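PDB 3ZT9: stage II sporulation protein E (SpoIIE) from Moorella thermoacetica, which probably acts as a manganese-dependent PP2C-type protein serine/threonine phosphatase in a stressosome pathway adapted to control secondary messenger signalling. Local coordinates for residues E45-S56 with L71-A82. Numbering follows the deposited sequence. Where two conformers were deposited one is given.
Sequences EAARAAEIAIAS and LCHRELRGTRGA
Glu75 brings its CB against the CG2 branch of Ile52, 3.9 Å away. Leu76 follows, with its two methyls divided over helix 45-56. CD1 rests on Ala53 CB, and CD2 packs 3.8 Å from Ile52 CG2 and also touches Ala49, the Ile52 and Leu76 side chains running alongside one another and pointing opposite ways. The chain then leaves its helix through a type II turn from Leu76 to Thr79, with Gly78 at positive phi. Thr79 OG1, set between its own N and carbonyl carbon (chi1 73°), donates to Leu76 O at 2.8 Å and accepts from Gly81 N in an ST turn; these two bonds fix its rotation and direct CG2 tip to tip at Ile52 CD1. Arg80 bends at chi2 (-81°) and spreads its guanidinium against Glu45, whose CB sits over the centre of one face. Glu45 OE1 is 3.2 Å from Arg80 NH2, a salt bridge of charges alone, since the oxygen stands well out of the guanidinium plane. One water joins Glu45 O to Arg80 N. Small Ala49 lets the loop come close, its CB 3.4 Å from Gly81 O. Ala82, at the start of strand 82-90, brings its CB to 4.5 Å from Ala49 CB. The helix axes run roughly antiparallel, at 141°, and the pair is the two-helix layer on one sheet of the PP2C beta-sandwich; Arg80 NH1 hydrogen-bonds to Ile40 O and His42 O, tying the Arg80 end to the residues next to the manganese ligands Asp38, Gly39 and Gly41.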
loop_
_atom_site.group_PDB
_atom_site.type_symbol
_atom_site.label_atom_id
_atom_site.label_comp_id
_atom_site.label_asym_id
_atom_site.label_seq_id
_atom_site.Cartn_x
_atom_site.Cartn_y
_atom_site.Cartn_z
ATOM N N GLU A 45 16.935 6.640 7.249
ATOM C CA GLU A 45 17.063 5.200 7.513
ATOM C C GLU A 45 15.736 4.479 7.328
ATOM O O GLU A 45 15.713 3.362 6.837
ATOM C CB GLU A 45 17.641 4.942 8.919
ATOM C CG GLU A 45 19.041 5.531 9.037
ATOM C CD GLU A 45 19.350 6.017 10.422
ATOM O OE1 GLU A 45 18.848 7.102 10.782
ATOM O OE2 GLU A 45 20.092 5.321 11.141
ATOM N N ALA A 46 14.631 5.134 7.679
ATOM C CA ALA A 46 13.323 4.552 7.432
ATOM C C ALA A 46 13.047 4.530 5.938
ATOM O O ALA A 46 12.501 3.570 5.440
ATOM C CB ALA A 46 12.230 5.332 8.159
ATOM N N ALA A 47 13.432 5.603 5.242
ATOM C CA ALA A 47 13.198 5.696 3.817
ATOM C C ALA A 47 13.967 4.574 3.092
ATOM O O ALA A 47 13.457 3.938 2.160
ATOM C CB ALA A 47 13.662 7.090 3.305
ATOM N N ARG A 48 15.212 4.347 3.504
ATOM C CA ARG A 48 16.023 3.277 2.907
ATOM C C ARG A 48 15.278 1.949 3.008
ATOM O O ARG A 48 15.212 1.167 2.052
ATOM C CB ARG A 48 17.351 3.136 3.653
ATOM C CG ARG A 48 18.077 1.780 3.425
ATOM C CD ARG A 48 19.514 1.850 4.001
ATOM N NE ARG A 48 20.165 0.527 4.124
ATOM C CZ ARG A 48 20.597 -0.207 3.091
ATOM N NH1 ARG A 48 20.448 0.229 1.839
ATOM N NH2 ARG A 48 21.160 -1.401 3.305
ATOM N N ALA A 49 14.688 1.700 4.164
ATOM C CA ALA A 49 14.023 0.397 4.346
ATOM C C ALA A 49 12.751 0.307 3.523
ATOM O O ALA A 49 12.492 -0.729 2.891
ATOM C CB ALA A 49 13.723 0.116 5.827
ATOM N N ALA A 50 11.963 1.376 3.510
ATOM C CA ALA A 50 10.694 1.367 2.758
ATOM C C ALA A 50 11.001 1.181 1.276
ATOM O O ALA A 50 10.316 0.429 0.592
ATOM C CB ALA A 50 9.901 2.628 2.980
ATOM N N GLU A 51 12.053 1.835 0.793
ATOM C CA GLU A 51 12.427 1.723 -0.619
ATOM C C GLU A 51 13.021 0.342 -0.948
ATOM O O GLU A 51 12.762 -0.216 -2.014
ATOM C CB GLU A 51 13.364 2.873 -1.035
ATOM C CG GLU A 51 12.660 4.253 -0.927
ATOM C CD GLU A 51 11.545 4.463 -1.974
ATOM O OE1 GLU A 51 11.455 3.723 -2.966
ATOM O OE2 GLU A 51 10.751 5.399 -1.813
ATOM N N ILE A 52 13.802 -0.237 -0.046
ATOM C CA ILE A 52 14.232 -1.625 -0.235
ATOM C C ILE A 52 13.024 -2.573 -0.358
ATOM O O ILE A 52 13.000 -3.486 -1.225
ATOM C CB ILE A 52 15.111 -2.104 0.928
ATOM C CG1 ILE A 52 16.514 -1.455 0.816
ATOM C CG2 ILE A 52 15.285 -3.626 0.866
ATOM C CD1 ILE A 52 17.350 -1.681 1.991
ATOM N N ALA A 53 12.042 -2.393 0.512
ATOM C CA ALA A 53 10.835 -3.234 0.449
ATOM C C ALA A 53 10.130 -3.102 -0.919
ATOM O O ALA A 53 9.762 -4.116 -1.521
ATOM C CB ALA A 53 9.867 -2.867 1.585
ATOM N N ILE A 54 9.902 -1.867 -1.384
ATOM C CA ILE A 54 9.270 -1.622 -2.683
ATOM C C ILE A 54 10.080 -2.227 -3.845
ATOM O O ILE A 54 9.521 -2.893 -4.739
ATOM C CB ILE A 54 9.079 -0.059 -2.902
ATOM C CG1 ILE A 54 8.025 0.500 -1.955
ATOM C CG2 ILE A 54 8.766 0.303 -4.336
ATOM C CD1 ILE A 54 6.801 -0.224 -1.955
ATOM N N ALA A 55 11.399 -2.029 -3.826
ATOM C CA ALA A 55 12.271 -2.514 -4.902
ATOM C C ALA A 55 12.277 -4.033 -4.946
ATOM O O ALA A 55 12.257 -4.637 -6.017
ATOM C CB ALA A 55 13.703 -1.996 -4.690
ATOM N N SER A 56 12.297 -4.646 -3.760
ATOM C CA SER A 56 12.219 -6.092 -3.627
ATOM C C SER A 56 10.909 -6.660 -4.196
ATOM O O SER A 56 10.902 -7.673 -4.900
ATOM C CB SER A 56 12.351 -6.506 -2.175
ATOM O OG SER A 56 12.337 -7.925 -2.143
ATOM N N LEU A 71 10.821 -12.777 0.420
ATOM C CA LEU A 71 12.027 -12.115 -0.067
ATOM C C LEU A 71 12.183 -10.700 0.533
ATOM O O LEU A 71 13.297 -10.291 0.848
ATOM C CB LEU A 71 12.095 -12.060 -1.599
ATOM C CG LEU A 71 13.356 -11.352 -2.155
ATOM C CD1 LEU A 71 13.448 -9.937 -1.661
ATOM C CD2 LEU A 71 14.673 -12.031 -1.808
ATOM N N CYS A 72 11.089 -9.941 0.657
ATOM C CA CYS A 72 11.140 -8.617 1.290
ATOM C C CYS A 72 11.782 -8.698 2.655
ATOM O O CYS A 72 12.670 -7.906 2.992
ATOM C CB CYS A 72 9.733 -8.039 1.510
ATOM S SG CYS A 72 9.055 -7.181 0.135
ATOM N N HIS A 73 11.296 -9.631 3.463
ATOM C CA HIS A 73 11.857 -9.883 4.785
ATOM C C HIS A 73 13.357 -10.178 4.708
ATOM O O HIS A 73 14.134 -9.637 5.492
ATOM C CB HIS A 73 11.105 -11.068 5.418
ATOM C CG HIS A 73 11.668 -11.518 6.726
ATOM N ND1 HIS A 73 11.480 -10.816 7.896
ATOM C CD2 HIS A 73 12.435 -12.587 7.044
ATOM C CE1 HIS A 73 12.097 -11.440 8.887
ATOM N NE2 HIS A 73 12.683 -12.517 8.394
ATOM N N ARG A 74 13.777 -11.027 3.777
ATOM C CA ARG A 74 15.210 -11.349 3.654
ATOM C C ARG A 74 16.040 -10.104 3.290
ATOM O O ARG A 74 17.124 -9.888 3.826
ATOM C CB ARG A 74 15.428 -12.456 2.613
ATOM C CG ARG A 74 16.888 -12.783 2.345
ATOM C CD ARG A 74 17.037 -13.896 1.300
ATOM N NE ARG A 74 17.007 -13.399 -0.077
ATOM C CZ ARG A 74 16.928 -14.180 -1.152
ATOM N NH1 ARG A 74 16.860 -15.499 -1.018
ATOM N NH2 ARG A 74 16.909 -13.641 -2.364
ATOM N N GLU A 75 15.551 -9.280 2.370
ATOM C CA GLU A 75 16.329 -8.110 1.950
ATOM C C GLU A 75 16.367 -7.030 3.041
ATOM O O GLU A 75 17.241 -6.163 3.025
ATOM C CB GLU A 75 15.753 -7.511 0.664
ATOM C CG GLU A 75 15.829 -8.409 -0.528
ATOM C CD GLU A 75 17.227 -8.542 -1.065
ATOM O OE1 GLU A 75 18.148 -7.945 -0.478
ATOM O OE2 GLU A 75 17.403 -9.242 -2.080
ATOM N N LEU A 76 15.405 -7.069 3.968
ATOM C CA LEU A 76 15.327 -6.078 5.044
ATOM C C LEU A 76 16.076 -6.472 6.333
ATOM O O LEU A 76 16.184 -5.680 7.256
ATOM C CB LEU A 76 13.858 -5.742 5.379
ATOM C CG LEU A 76 13.189 -4.896 4.307
ATOM C CD1 LEU A 76 11.655 -4.897 4.521
ATOM C CD2 LEU A 76 13.716 -3.495 4.330
ATOM N N ARG A 77 16.619 -7.678 6.404
ATOM C CA ARG A 77 17.405 -8.041 7.577
ATOM C C ARG A 77 18.546 -7.038 7.707
ATOM O O ARG A 77 19.190 -6.700 6.711
ATOM C CB ARG A 77 17.936 -9.465 7.451
ATOM C CG ARG A 77 16.857 -10.523 7.554
ATOM C CD ARG A 77 17.461 -11.907 7.546
ATOM N NE ARG A 77 16.503 -12.936 7.933
ATOM C CZ ARG A 77 15.926 -13.025 9.130
ATOM N NH1 ARG A 77 16.181 -12.132 10.079
ATOM N NH2 ARG A 77 15.071 -14.009 9.373
ATOM N N GLY A 78 18.764 -6.550 8.929
ATOM C CA GLY A 78 19.843 -5.621 9.213
ATOM C C GLY A 78 19.536 -4.158 8.921
ATOM O O GLY A 78 20.404 -3.315 9.084
ATOM N N THR A 79 18.321 -3.841 8.484
ATOM C CA THR A 79 17.932 -2.451 8.214
ATOM C C THR A 79 16.961 -1.999 9.307
ATOM O O THR A 79 16.771 -2.721 10.277
ATOM C CB THR A 79 17.207 -2.337 6.849
ATOM O OG1 THR A 79 15.889 -2.904 6.958
ATOM C CG2 THR A 79 17.974 -3.037 5.748
ATOM N N ARG A 80 16.310 -0.842 9.144
ATOM C CA ARG A 80 15.290 -0.399 10.107
ATOM C C ARG A 80 14.159 -1.404 10.151
ATOM O O ARG A 80 13.489 -1.517 11.148
ATOM C CB ARG A 80 14.699 0.974 9.742
ATOM C CG ARG A 80 15.516 2.153 10.262
ATOM C CD ARG A 80 15.222 2.449 11.750
ATOM N NE ARG A 80 15.977 3.635 12.174
ATOM C CZ ARG A 80 15.571 4.891 12.015
ATOM N NH1 ARG A 80 14.398 5.167 11.447
ATOM N NH2 ARG A 80 16.345 5.884 12.426
ATOM N N GLY A 81 13.956 -2.128 9.065
ATOM C CA GLY A 81 12.765 -2.969 8.909
ATOM C C GLY A 81 11.621 -2.135 8.367
ATOM O O GLY A 81 11.686 -0.924 8.349
ATOM N N ALA A 82 10.543 -2.779 7.941
ATOM C CA ALA A 82 9.406 -2.038 7.437
ATOM C C ALA A 82 8.145 -2.879 7.559
ATOM O O ALA A 82 8.210 -4.098 7.688
ATOM C CB ALA A 82 9.652 -1.706 5.958
HETATM O O HOH W 1 17.304 1.161 7.223
HETATM O O HOH W 2 18.518 3.537 13.678
#